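Local atomic coordinates of lactate dehydrogenase, adjacent gene encodes predicted malate dehydrogenase (Cryptosporidium parvum, PDB entry 4ND2), a protein that probably interconverts (S)-lactate and pyruvate with NAD(+)/NADH as cofactor, as a lactate dehydrogenase of the LDH/MDH superfamily. Residues A[75-80]-A[116-121]; A[143-148]-A[238-243]; A[7-12]-A[31-36]. One frame throughout, in Å; residues are numbered along the deposited sequence.

Interaction 1. Residues A[75-80]-A[116-121]; sequences VVIITA and FVICIT. With A3D (3-acetylpyridine adenine dinucleotide), chain C.
T121 closes the C-terminal end of this strand pair with its hydroxyl: OG1 donates to the carbonyl O of A80 at 2.7 Å, tilted somewhat from the carbonyl plane. At chi1 -52° OG1 is anti to the carbonyl carbon, which turns it to A80 O; CG2 also comes close to that oxygen. Further back, the carbonyl O of I78 takes two amides, I120 N at 2.8 Å in the carbonyl plane and T121 N, longer, at 3.3 Å, so the turn after strand 116-119 is gripped twice at one point. Before that, strands 75-78 and 116-119 run parallel, V76 and I118 supplying the regular backbone bonds.

Side chains of I78, V117 and C119 share one face: CD1 of I78 reaches CG1 of V117 at 3.7 Å and sits 4.0 Å from SG of C119. On the side of I77, its CG2 meets CD1 of I120, just past the strand, at 3.6 Å.

Outward, helix 94-111 covers the I78 face through V104, and helix 14-26 the I77 face through I19. T79 OG1 bonds mainly to G11 O and also to I10 O, tying this loop to the glycine loop. A80 CB lies 3.5 Å from N3A of the cofactor analogue, and I120 O is near its pyridine ring. Strand 75-78, helix 94-111 and strand 116-119 make a beta-alpha-beta unit of the Rossmann fold, the dinucleotide crossing the strands' C-terminal ends.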
loop_
_atom_site.group_PDB
_atom_site.type_symbol
_atom_site.label_atom_id
_atom_site.label_comp_id
_atom_site.label_asym_id
_atom_site.label_seq_id
_atom_site.Cartn_x
_atom_site.Cartn_y
_atom_site.Cartn_z
ATOM N N VAL A 75 22.137 -0.163 0.724
ATOM C CA VAL A 75 22.114 0.484 -0.578
ATOM C C VAL A 75 22.664 1.900 -0.450
ATOM O O VAL A 75 22.380 2.599 0.525
ATOM C CB VAL A 75 20.681 0.537 -1.155
ATOM C CG1 VAL A 75 20.659 1.235 -2.511
ATOM C CG2 VAL A 75 20.101 -0.866 -1.266
ATOM N N VAL A 76 23.464 2.306 -1.430
ATOM C CA VAL A 76 23.948 3.675 -1.529
ATOM C C VAL A 76 23.472 4.245 -2.858
ATOM O O VAL A 76 23.764 3.683 -3.912
ATOM C CB VAL A 76 25.485 3.750 -1.458
ATOM C CG1 VAL A 76 25.965 5.181 -1.680
ATOM C CG2 VAL A 76 25.983 3.223 -0.118
ATOM N N ILE A 77 22.727 5.347 -2.801
ATOM C CA ILE A 77 22.247 6.019 -4.004
ATOM C C ILE A 77 22.973 7.357 -4.136
ATOM O O ILE A 77 22.883 8.211 -3.250
ATOM C CB ILE A 77 20.718 6.228 -3.976
ATOM C CG1 ILE A 77 20.005 4.899 -3.693
ATOM C CG2 ILE A 77 20.240 6.809 -5.298
ATOM C CD1 ILE A 77 18.515 5.025 -3.471
ATOM N N ILE A 78 23.700 7.527 -5.239
ATOM C CA ILE A 78 24.551 8.703 -5.446
ATOM C C ILE A 78 23.861 9.729 -6.339
ATOM O O ILE A 78 23.657 9.494 -7.531
ATOM C CB ILE A 78 25.914 8.316 -6.064
ATOM C CG1 ILE A 78 26.574 7.207 -5.240
ATOM C CG2 ILE A 78 26.830 9.535 -6.148
ATOM C CD1 ILE A 78 27.895 6.714 -5.794
ATOM N N THR A 79 23.509 10.868 -5.747
ATOM C CA THR A 79 22.876 11.968 -6.470
ATOM C C THR A 79 23.763 13.217 -6.522
ATOM O O THR A 79 23.403 14.197 -7.169
ATOM C CB THR A 79 21.533 12.363 -5.821
ATOM O OG1 THR A 79 21.765 13.188 -4.672
ATOM C CG2 THR A 79 20.744 11.132 -5.408
ATOM N N ALA A 80 24.917 13.174 -5.855
ATOM C CA ALA A 80 25.773 14.352 -5.700
ATOM C C ALA A 80 26.229 14.889 -7.050
ATOM O O ALA A 80 26.593 14.123 -7.942
ATOM C CB ALA A 80 26.975 14.023 -4.831
ATOM N N PHE A 116 25.104 -2.108 -2.176
ATOM C CA PHE A 116 24.676 -2.049 -3.569
ATOM C C PHE A 116 24.597 -0.578 -3.956
ATOM O O PHE A 116 23.842 0.180 -3.350
ATOM C CB PHE A 116 23.312 -2.723 -3.730
ATOM C CG PHE A 116 22.815 -2.776 -5.148
ATOM C CD1 PHE A 116 23.546 -3.435 -6.129
ATOM C CD2 PHE A 116 21.604 -2.194 -5.501
ATOM C CE1 PHE A 116 23.087 -3.500 -7.435
ATOM C CE2 PHE A 116 21.139 -2.257 -6.804
ATOM C CZ PHE A 116 21.882 -2.911 -7.772
ATOM N N VAL A 117 25.386 -0.171 -4.946
ATOM C CA VAL A 117 25.497 1.240 -5.308
ATOM C C VAL A 117 24.696 1.553 -6.567
ATOM O O VAL A 117 24.918 0.945 -7.614
ATOM C CB VAL A 117 26.967 1.652 -5.526
ATOM C CG1 VAL A 117 27.062 3.106 -5.979
ATOM C CG2 VAL A 117 27.770 1.429 -4.250
ATOM N N ILE A 118 23.773 2.509 -6.452
ATOM C CA ILE A 118 22.982 2.994 -7.583
ATOM C C ILE A 118 23.368 4.445 -7.879
ATOM O O ILE A 118 23.067 5.346 -7.093
ATOM C CB ILE A 118 21.467 2.923 -7.292
ATOM C CG1 ILE A 118 21.044 1.486 -6.956
ATOM C CG2 ILE A 118 20.669 3.448 -8.480
ATOM C CD1 ILE A 118 19.700 1.384 -6.262
ATOM N N CYS A 119 24.037 4.668 -9.008
ATOM C CA CYS A 119 24.425 6.015 -9.420
ATOM C C CYS A 119 23.298 6.712 -10.168
ATOM O O CYS A 119 22.613 6.093 -10.982
ATOM C CB CYS A 119 25.666 5.968 -10.310
ATOM S SG CYS A 119 27.129 5.321 -9.482
ATOM N N ILE A 120 23.100 7.994 -9.870
ATOM C CA ILE A 120 22.172 8.850 -10.615
ATOM C C ILE A 120 22.911 10.028 -11.270
ATOM O O ILE A 120 22.509 10.500 -12.331
ATOM C CB ILE A 120 21.032 9.366 -9.708
ATOM C CG1 ILE A 120 20.279 8.179 -9.090
ATOM C CG2 ILE A 120 20.084 10.268 -10.494
ATOM C CD1 ILE A 120 19.135 8.564 -8.181
ATOM N N THR A 121 23.988 10.489 -10.632
ATOM C CA THR A 121 24.817 11.595 -11.130
ATOM C C THR A 121 25.136 11.491 -12.623
ATOM O O THR A 121 25.598 10.448 -13.087
ATOM C CB THR A 121 26.148 11.650 -10.351
ATOM O OG1 THR A 121 25.878 11.667 -8.944
ATOM C CG2 THR A 121 26.957 12.883 -10.730
HETATM P PA A3D C . 20.752 19.270 -7.020
HETATM O O1A A3D C . 19.356 19.617 -6.582
HETATM O O2A A3D C . 21.690 20.370 -7.442
HETATM O O5B A3D C . 21.458 18.438 -5.847
HETATM C C5B A3D C . 22.842 18.111 -5.864
HETATM C C4B A3D C . 23.298 17.982 -4.419
HETATM O O4B A3D C . 24.605 17.408 -4.368
HETATM C C3B A3D C . 23.373 19.332 -3.707
HETATM O O3B A3D C . 22.527 19.350 -2.552
HETATM C C2B A3D C . 24.835 19.484 -3.328
HETATM O O2B A3D C . 25.046 20.131 -2.071
HETATM C C1B A3D C . 25.311 18.044 -3.306
HETATM N N9A A3D C . 26.774 17.905 -3.454
HETATM C C8A A3D C . 27.610 18.646 -4.207
HETATM N N7A A3D C . 28.884 18.203 -4.068
HETATM C C5A A3D C . 28.867 17.168 -3.212
HETATM C C6A A3D C . 29.859 16.245 -2.629
HETATM N N6A A3D C . 31.174 16.345 -2.941
HETATM N N1A A3D C . 29.405 15.296 -1.775
HETATM C C2A A3D C . 28.102 15.175 -1.448
HETATM N N3A A3D C . 27.150 15.985 -1.944
HETATM C C4A A3D C . 27.469 16.975 -2.813
HETATM O O3 A3D C . 20.731 18.200 -8.231
HETATM P PN A3D C . 19.560 17.116 -8.493
HETATM O O1N A3D C . 18.426 17.801 -9.203
HETATM O O2N A3D C . 19.285 16.342 -7.233
HETATM O O5D A3D C . 20.299 16.126 -9.520
HETATM C C5D A3D C . 21.409 15.360 -9.064
HETATM C C4D A3D C . 22.126 14.667 -10.217
HETATM O O4D A3D C . 21.264 13.692 -10.816
HETATM C C3D A3D C . 22.547 15.617 -11.336
HETATM O O3D A3D C . 23.869 15.298 -11.769
HETATM C C2D A3D C . 21.570 15.336 -12.455
HETATM O O2D A3D C . 22.102 15.578 -13.761
HETATM C C1D A3D C . 21.299 13.859 -12.233
HETATM N N1N A3D C . 20.064 13.382 -12.853
HETATM C C2N A3D C . 20.116 12.248 -13.569
HETATM C C3N A3D C . 18.980 11.742 -14.184
HETATM C C7N A3D C . 19.037 10.475 -14.981
HETATM O O7N A3D C . 18.030 10.113 -15.554
HETATM C C8N A3D C . 20.302 9.674 -15.052
HETATM C C4N A3D C . 17.778 12.423 -14.047
HETATM C C5N A3D C . 17.746 13.591 -13.299
HETATM C C6N A3D C . 18.913 14.055 -12.709
#

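Interaction 2. Residues A[143-148]-A[238-243]; sequences CGMAGV and AAAVKM. With A3D (3-acetylpyridine adenine dinucleotide), chain C.
M145 and M243 meet nearly at right angles in an apolar contact without a hydrogen bond between 143-148 and 238-243. SD of M243 lies 3.7 Å from CB of M145 and about as far from its CA and CG, resting where the M145 side chain leaves the backbone. Beyond that sulfur the chain of M243 turns, chi3 being 67°, which carries CE to SG of C143 at 3.5 Å and close to the carbonyl O of G144. One thioether thus reaches three consecutive residues, C143 to M145.

The remaining packing gathers round A239. Its CB touches SD of M145 and CG1 of V148, both at 3.6 Å, so a single methyl separates M145 from the first turn of helix 147-162. CG2 of V148 leans more loosely toward CG of M243, and CG of M145 passes A240.

Contacts with the cofactor analogue come from M145 alone. Bends at chi2 and chi3 of M145 bring its CE to 3.6 Å from O7N of the acetyl group, and its carbonyl O is 3.3 Å from the acetyl methyl C8N. Held from behind by A239 and M243, M145 therefore lines the pyridine end of the pocket.

Strand 142-144 is the last of the six parallel strands, next to 116-119, whose I118 touches both methionines; G144 also bonds to S258 of strand 253-261. Helix 234-248 lies against that end of the sheet, with helix 14-26 packed on A240 and V241, strand 253-261 meeting M243 and V148, and M54 of the second subunit on A239 and K242.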
loop_
_atom_site.group_PDB
_atom_site.type_symbol
_atom_site.label_atom_id
_atom_site.label_comp_id
_atom_site.label_asym_id
_atom_site.label_seq_id
_atom_site.Cartn_x
_atom_site.Cartn_y
_atom_site.Cartn_z
ATOM N N CYS A 143 25.728 -0.001 -10.308
ATOM C CA CYS A 143 24.939 0.246 -11.508
ATOM C C CYS A 143 24.405 1.676 -11.515
ATOM O O CYS A 143 24.567 2.412 -10.538
ATOM C CB CYS A 143 23.788 -0.754 -11.603
ATOM S SG CYS A 143 22.516 -0.540 -10.340
ATOM N N GLY A 144 23.777 2.065 -12.621
ATOM C CA GLY A 144 23.239 3.413 -12.770
ATOM C C GLY A 144 21.754 3.425 -13.069
ATOM O O GLY A 144 21.270 2.613 -13.858
ATOM N N MET A 145 21.032 4.352 -12.441
ATOM C CA MET A 145 19.630 4.586 -12.771
ATOM C C MET A 145 19.552 5.388 -14.060
ATOM O O MET A 145 20.063 6.505 -14.135
ATOM C CB MET A 145 18.914 5.349 -11.653
ATOM C CG MET A 145 17.397 5.440 -11.815
ATOM S SD MET A 145 16.811 6.417 -13.218
ATOM C CE MET A 145 17.320 8.065 -12.740
ATOM N N ALA A 146 18.905 4.813 -15.070
ATOM C CA ALA A 146 18.622 5.531 -16.306
ATOM C C ALA A 146 17.500 4.851 -17.074
ATOM O O ALA A 146 16.486 5.474 -17.377
ATOM C CB ALA A 146 19.871 5.628 -17.169
ATOM N N GLY A 147 17.696 3.570 -17.376
ATOM C CA GLY A 147 16.745 2.784 -18.156
ATOM C C GLY A 147 15.322 2.765 -17.624
ATOM O O GLY A 147 14.374 2.770 -18.406
ATOM N N VAL A 148 15.164 2.737 -16.300
ATOM C CA VAL A 148 13.827 2.761 -15.696
ATOM C C VAL A 148 13.122 4.080 -16.021
ATOM O O VAL A 148 11.932 4.086 -16.341
ATOM C CB VAL A 148 13.866 2.530 -14.166
ATOM C CG1 VAL A 148 12.491 2.746 -13.547
ATOM C CG2 VAL A 148 14.353 1.121 -13.856
ATOM N N ALA A 238 11.832 8.247 -8.031
ATOM C CA ALA A 238 10.979 7.063 -7.965
ATOM C C ALA A 238 11.652 5.865 -8.623
ATOM O O ALA A 238 11.568 4.749 -8.110
ATOM C CB ALA A 238 9.635 7.341 -8.616
ATOM N N ALA A 239 12.319 6.109 -9.752
ATOM C CA ALA A 239 13.044 5.063 -10.473
ATOM C C ALA A 239 14.133 4.435 -9.606
ATOM O O ALA A 239 14.285 3.212 -9.577
ATOM C CB ALA A 239 13.650 5.630 -11.747
ATOM N N ALA A 240 14.884 5.277 -8.899
ATOM C CA ALA A 240 15.941 4.806 -8.001
ATOM C C ALA A 240 15.382 3.939 -6.874
ATOM O O ALA A 240 16.003 2.946 -6.487
ATOM C CB ALA A 240 16.708 5.986 -7.424
ATOM N N VAL A 241 14.214 4.315 -6.354
ATOM C CA VAL A 241 13.563 3.561 -5.281
ATOM C C VAL A 241 13.130 2.178 -5.777
ATOM O O VAL A 241 13.292 1.184 -5.067
ATOM C CB VAL A 241 12.351 4.323 -4.688
ATOM C CG1 VAL A 241 11.593 3.454 -3.690
ATOM C CG2 VAL A 241 12.806 5.608 -4.010
ATOM N N LYS A 242 12.599 2.112 -6.996
ATOM C CA LYS A 242 12.221 0.828 -7.590
ATOM C C LYS A 242 13.432 -0.098 -7.683
ATOM O O LYS A 242 13.326 -1.292 -7.411
ATOM C CB LYS A 242 11.595 1.017 -8.978
ATOM C CG LYS A 242 10.302 1.827 -9.009
ATOM C CD LYS A 242 9.201 1.272 -8.116
ATOM C CE LYS A 242 8.711 -0.091 -8.587
ATOM N NZ LYS A 242 7.627 -0.602 -7.706
ATOM N N MET A 243 14.586 0.460 -8.040
ATOM C CA MET A 243 15.830 -0.312 -8.109
ATOM C C MET A 243 16.289 -0.772 -6.726
ATOM O O MET A 243 16.735 -1.908 -6.566
ATOM C CB MET A 243 16.931 0.503 -8.793
ATOM C CG MET A 243 16.649 0.780 -10.261
ATOM S SD MET A 243 17.886 1.817 -11.059
ATOM C CE MET A 243 19.314 0.742 -11.019
HETATM P PA A3D C . 20.752 19.270 -7.020
HETATM O O1A A3D C . 19.356 19.617 -6.582
HETATM O O2A A3D C . 21.690 20.370 -7.442
HETATM O O5B A3D C . 21.458 18.438 -5.847
HETATM C C5B A3D C . 22.842 18.111 -5.864
HETATM C C4B A3D C . 23.298 17.982 -4.419
HETATM O O4B A3D C . 24.605 17.408 -4.368
HETATM C C3B A3D C . 23.373 19.332 -3.707
HETATM O O3B A3D C . 22.527 19.350 -2.552
HETATM C C2B A3D C . 24.835 19.484 -3.328
HETATM O O2B A3D C . 25.046 20.131 -2.071
HETATM C C1B A3D C . 25.311 18.044 -3.306
HETATM N N9A A3D C . 26.774 17.905 -3.454
HETATM C C8A A3D C . 27.610 18.646 -4.207
HETATM N N7A A3D C . 28.884 18.203 -4.068
HETATM C C5A A3D C . 28.867 17.168 -3.212
HETATM C C6A A3D C . 29.859 16.245 -2.629
HETATM N N6A A3D C . 31.174 16.345 -2.941
HETATM N N1A A3D C . 29.405 15.296 -1.775
HETATM C C2A A3D C . 28.102 15.175 -1.448
HETATM N N3A A3D C . 27.150 15.985 -1.944
HETATM C C4A A3D C . 27.469 16.975 -2.813
HETATM O O3 A3D C . 20.731 18.200 -8.231
HETATM P PN A3D C . 19.560 17.116 -8.493
HETATM O O1N A3D C . 18.426 17.801 -9.203
HETATM O O2N A3D C . 19.285 16.342 -7.233
HETATM O O5D A3D C . 20.299 16.126 -9.520
HETATM C C5D A3D C . 21.409 15.360 -9.064
HETATM C C4D A3D C . 22.126 14.667 -10.217
HETATM O O4D A3D C . 21.264 13.692 -10.816
HETATM C C3D A3D C . 22.547 15.617 -11.336
HETATM O O3D A3D C . 23.869 15.298 -11.769
HETATM C C2D A3D C . 21.570 15.336 -12.455
HETATM O O2D A3D C . 22.102 15.578 -13.761
HETATM C C1D A3D C . 21.299 13.859 -12.233
HETATM N N1N A3D C . 20.064 13.382 -12.853
HETATM C C2N A3D C . 20.116 12.248 -13.569
HETATM C C3N A3D C . 18.980 11.742 -14.184
HETATM C C7N A3D C . 19.037 10.475 -14.981
HETATM O O7N A3D C . 18.030 10.113 -15.554
HETATM C C8N A3D C . 20.302 9.674 -15.052
HETATM C C4N A3D C . 17.778 12.423 -14.047
HETATM C C5N A3D C . 17.746 13.591 -13.299
HETATM C C6N A3D C . 18.913 14.055 -12.709
#

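Interaction 3. Residues A[7-12]-A[31-36]; sequences IAVIGS and VVLFDI. With A3D (3-acetylpyridine adenine dinucleotide), chain C.
V9 ties the two parallel strands 7-10 and 31-34 together through both its backbone N and its O, the N donating to V32 O and the O accepting from F34 N, each at 2.8 Å, with the strand axes 4.8 Å apart and turned 16° against each other. On one face V9 fits between its neighbours: CG2 meets CG1 of V31 obliquely, whereas CG1 runs alongside L33 and reaches CD2 at 4.0 Å. Helix 14-26 packs over this face through I19 and A20. On the other face I10 sets CD1 against CB of F34 and CG2 near the ring at CD2; the ring stacks with Y67 and turns its edge, in plane, toward C2A of the adenine.

This is the first beta-alpha-beta unit of the Rossmann fold, strand 6-10, helix 14-26 and strand 30-34, and the chain leaves the first strand through a glycine-rich turn, the GxGxxG sequence G11-S12-G13-Q14-I15-G16 that runs on into helix 14-26. G11 N bonds to F34 O at 2.7 Å. Its backbone adopts phi 107°, where a CB would jam against the preceding carbonyl.

S12 brings the turn across to the end of the second strand. Its amide gives a nearly straight 2.7 Å bond to OD2 of D35, approaching the anti side of the carboxylate, while its OG makes only a weak bond to F34 O and lies 3.4 Å from CD2 of L33. The same carboxylate holds the adenosine ribose: O2B donates to OD1 at 2.6 Å and O3B to OD2. OD1 also takes the amide of A37, so D35 is held by S12 N from the glycine loop and by A37 N from its own loop as it reads both ribose hydroxyls. Beyond it, CG2 of I36 packs on the adenine at N1A.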
loop_
_atom_site.group_PDB
_atom_site.type_symbol
_atom_site.label_atom_id
_atom_site.label_comp_id
_atom_site.label_asym_id
_atom_site.label_seq_id
_atom_site.Cartn_x
_atom_site.Cartn_y
_atom_site.Cartn_z
ATOM N N ILE A 7 19.376 2.692 3.753
ATOM C CA ILE A 7 19.748 3.306 2.483
ATOM C C ILE A 7 20.446 4.635 2.740
ATOM O O ILE A 7 19.921 5.492 3.452
ATOM C CB ILE A 7 18.518 3.556 1.582
ATOM C CG1 ILE A 7 17.820 2.227 1.257
ATOM C CG2 ILE A 7 18.934 4.278 0.304
ATOM C CD1 ILE A 7 16.540 2.375 0.461
ATOM N N ALA A 8 21.630 4.799 2.159
ATOM C CA ALA A 8 22.350 6.069 2.213
ATOM C C ALA A 8 22.129 6.827 0.910
ATOM O O ALA A 8 22.351 6.287 -0.175
ATOM C CB ALA A 8 23.835 5.836 2.447
ATOM N N VAL A 9 21.672 8.071 1.028
ATOM C CA VAL A 9 21.472 8.947 -0.115
ATOM C C VAL A 9 22.561 10.020 -0.096
ATOM O O VAL A 9 22.554 10.908 0.766
ATOM C CB VAL A 9 20.073 9.597 -0.078
ATOM C CG1 VAL A 9 19.875 10.521 -1.270
ATOM C CG2 VAL A 9 18.993 8.523 -0.042
ATOM N N ILE A 10 23.497 9.923 -1.040
ATOM C CA ILE A 10 24.649 10.826 -1.097
ATOM C C ILE A 10 24.300 12.005 -1.995
ATOM O O ILE A 10 24.275 11.881 -3.222
ATOM C CB ILE A 10 25.917 10.117 -1.623
ATOM C CG1 ILE A 10 26.132 8.771 -0.916
ATOM C CG2 ILE A 10 27.139 11.014 -1.461
ATOM C CD1 ILE A 10 26.148 8.841 0.599
ATOM N N GLY A 11 24.024 13.146 -1.371
ATOM C CA GLY A 11 23.533 14.325 -2.072
ATOM C C GLY A 11 22.065 14.499 -1.751
ATOM O O GLY A 11 21.243 13.656 -2.117
ATOM N N SER A 12 21.737 15.589 -1.063
ATOM C CA SER A 12 20.389 15.815 -0.549
ATOM C C SER A 12 19.710 16.992 -1.239
ATOM O O SER A 12 19.022 17.793 -0.601
ATOM C CB SER A 12 20.448 16.035 0.963
ATOM O OG SER A 12 21.113 14.947 1.585
ATOM N N VAL A 31 16.756 5.872 6.327
ATOM C CA VAL A 31 17.463 6.695 5.356
ATOM C C VAL A 31 18.495 7.590 6.039
ATOM O O VAL A 31 18.210 8.200 7.067
ATOM C CB VAL A 31 16.481 7.585 4.567
ATOM C CG1 VAL A 31 17.231 8.475 3.583
ATOM C CG2 VAL A 31 15.454 6.726 3.842
ATOM N N VAL A 32 19.691 7.653 5.458
ATOM C CA VAL A 32 20.694 8.642 5.838
ATOM C C VAL A 32 20.885 9.596 4.665
ATOM O O VAL A 32 21.394 9.201 3.615
ATOM C CB VAL A 32 22.042 7.986 6.200
ATOM C CG1 VAL A 32 23.091 9.047 6.520
ATOM C CG2 VAL A 32 21.865 7.037 7.374
ATOM N N LEU A 33 20.449 10.841 4.843
ATOM C CA LEU A 33 20.665 11.892 3.852
ATOM C C LEU A 33 22.022 12.549 4.102
ATOM O O LEU A 33 22.210 13.227 5.114
ATOM C CB LEU A 33 19.555 12.948 3.922
ATOM C CG LEU A 33 18.267 12.655 3.151
ATOM C CD1 LEU A 33 17.130 13.533 3.653
ATOM C CD2 LEU A 33 18.472 12.849 1.654
ATOM N N PHE A 34 22.959 12.337 3.181
ATOM C CA PHE A 34 24.297 12.917 3.276
ATOM C C PHE A 34 24.424 14.113 2.338
ATOM O O PHE A 34 23.961 14.071 1.198
ATOM C CB PHE A 34 25.362 11.869 2.929
ATOM C CG PHE A 34 26.774 12.396 2.969
ATOM C CD1 PHE A 34 27.567 12.212 4.095
ATOM C CD2 PHE A 34 27.314 13.077 1.880
ATOM C CE1 PHE A 34 28.866 12.699 4.135
ATOM C CE2 PHE A 34 28.611 13.565 1.916
ATOM C CZ PHE A 34 29.389 13.375 3.044
ATOM N N ASP A 35 25.058 15.179 2.820
ATOM C CA ASP A 35 25.425 16.303 1.964
ATOM C C ASP A 35 26.569 17.092 2.592
ATOM O O ASP A 35 26.736 17.089 3.813
ATOM C CB ASP A 35 24.222 17.219 1.720
ATOM C CG ASP A 35 24.294 17.939 0.382
ATOM O OD1 ASP A 35 25.213 18.767 0.185
ATOM O OD2 ASP A 35 23.417 17.681 -0.475
ATOM N N ILE A 36 27.358 17.753 1.750
ATOM C CA ILE A 36 28.433 18.629 2.224
ATOM C C ILE A 36 27.912 20.022 2.577
ATOM O O ILE A 36 28.564 20.753 3.316
ATOM C CB ILE A 36 29.588 18.754 1.204
ATOM C CG1 ILE A 36 29.109 19.368 -0.119
ATOM C CG2 ILE A 36 30.230 17.395 0.966
ATOM C CD1 ILE A 36 30.235 19.795 -1.033
HETATM P PA A3D C . 20.752 19.270 -7.020
HETATM O O1A A3D C . 19.356 19.617 -6.582
HETATM O O2A A3D C . 21.690 20.370 -7.442
HETATM O O5B A3D C . 21.458 18.438 -5.847
HETATM C C5B A3D C . 22.842 18.111 -5.864
HETATM C C4B A3D C . 23.298 17.982 -4.419
HETATM O O4B A3D C . 24.605 17.408 -4.368
HETATM C C3B A3D C . 23.373 19.332 -3.707
HETATM O O3B A3D C . 22.527 19.350 -2.552
HETATM C C2B A3D C . 24.835 19.484 -3.328
HETATM O O2B A3D C . 25.046 20.131 -2.071
HETATM C C1B A3D C . 25.311 18.044 -3.306
HETATM N N9A A3D C . 26.774 17.905 -3.454
HETATM C C8A A3D C . 27.610 18.646 -4.207
HETATM N N7A A3D C . 28.884 18.203 -4.068
HETATM C C5A A3D C . 28.867 17.168 -3.212
HETATM C C6A A3D C . 29.859 16.245 -2.629
HETATM N N6A A3D C . 31.174 16.345 -2.941
HETATM N N1A A3D C . 29.405 15.296 -1.775
HETATM C C2A A3D C . 28.102 15.175 -1.448
HETATM N N3A A3D C . 27.150 15.985 -1.944
HETATM C C4A A3D C . 27.469 16.975 -2.813
HETATM O O3 A3D C . 20.731 18.200 -8.231
HETATM P PN A3D C . 19.560 17.116 -8.493
HETATM O O1N A3D C . 18.426 17.801 -9.203
HETATM O O2N A3D C . 19.285 16.342 -7.233
HETATM O O5D A3D C . 20.299 16.126 -9.520
HETATM C C5D A3D C . 21.409 15.360 -9.064
HETATM C C4D A3D C . 22.126 14.667 -10.217
HETATM O O4D A3D C . 21.264 13.692 -10.816
HETATM C C3D A3D C . 22.547 15.617 -11.336
HETATM O O3D A3D C . 23.869 15.298 -11.769
HETATM C C2D A3D C . 21.570 15.336 -12.455
HETATM O O2D A3D C . 22.102 15.578 -13.761
HETATM C C1D A3D C . 21.299 13.859 -12.233
HETATM N N1N A3D C . 20.064 13.382 -12.853
HETATM C C2N A3D C . 20.116 12.248 -13.569
HETATM C C3N A3D C . 18.980 11.742 -14.184
HETATM C C7N A3D C . 19.037 10.475 -14.981
HETATM O O7N A3D C . 18.030 10.113 -15.554
HETATM C C8N A3D C . 20.302 9.674 -15.052
HETATM C C4N A3D C . 17.778 12.423 -14.047
HETATM C C5N A3D C . 17.746 13.591 -13.299
HETATM C C6N A3D C . 18.913 14.055 -12.709
#

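From the N terminus, interaction 3 comes first: 7-12 pairs with 31-36, closing a loop that holds helix 14-26. Interaction 1 follows with 75-80 and 116-121, closing a second loop through helix 94-111, and interaction 2 joins 143-148 to 238-243 across a much longer excursion. The three loops are in series, none nesting or crossing. In space, however, the first strand of interaction 3 sits beside that of interaction 1, through I77 and T79, and the backbone of C119 hydrogen-bonds to C143 and M145 of interaction 2. The sheet thus runs through all three, and interaction 2 adds helix 234-248 of the C-terminal part. All three touch the cofactor analogue.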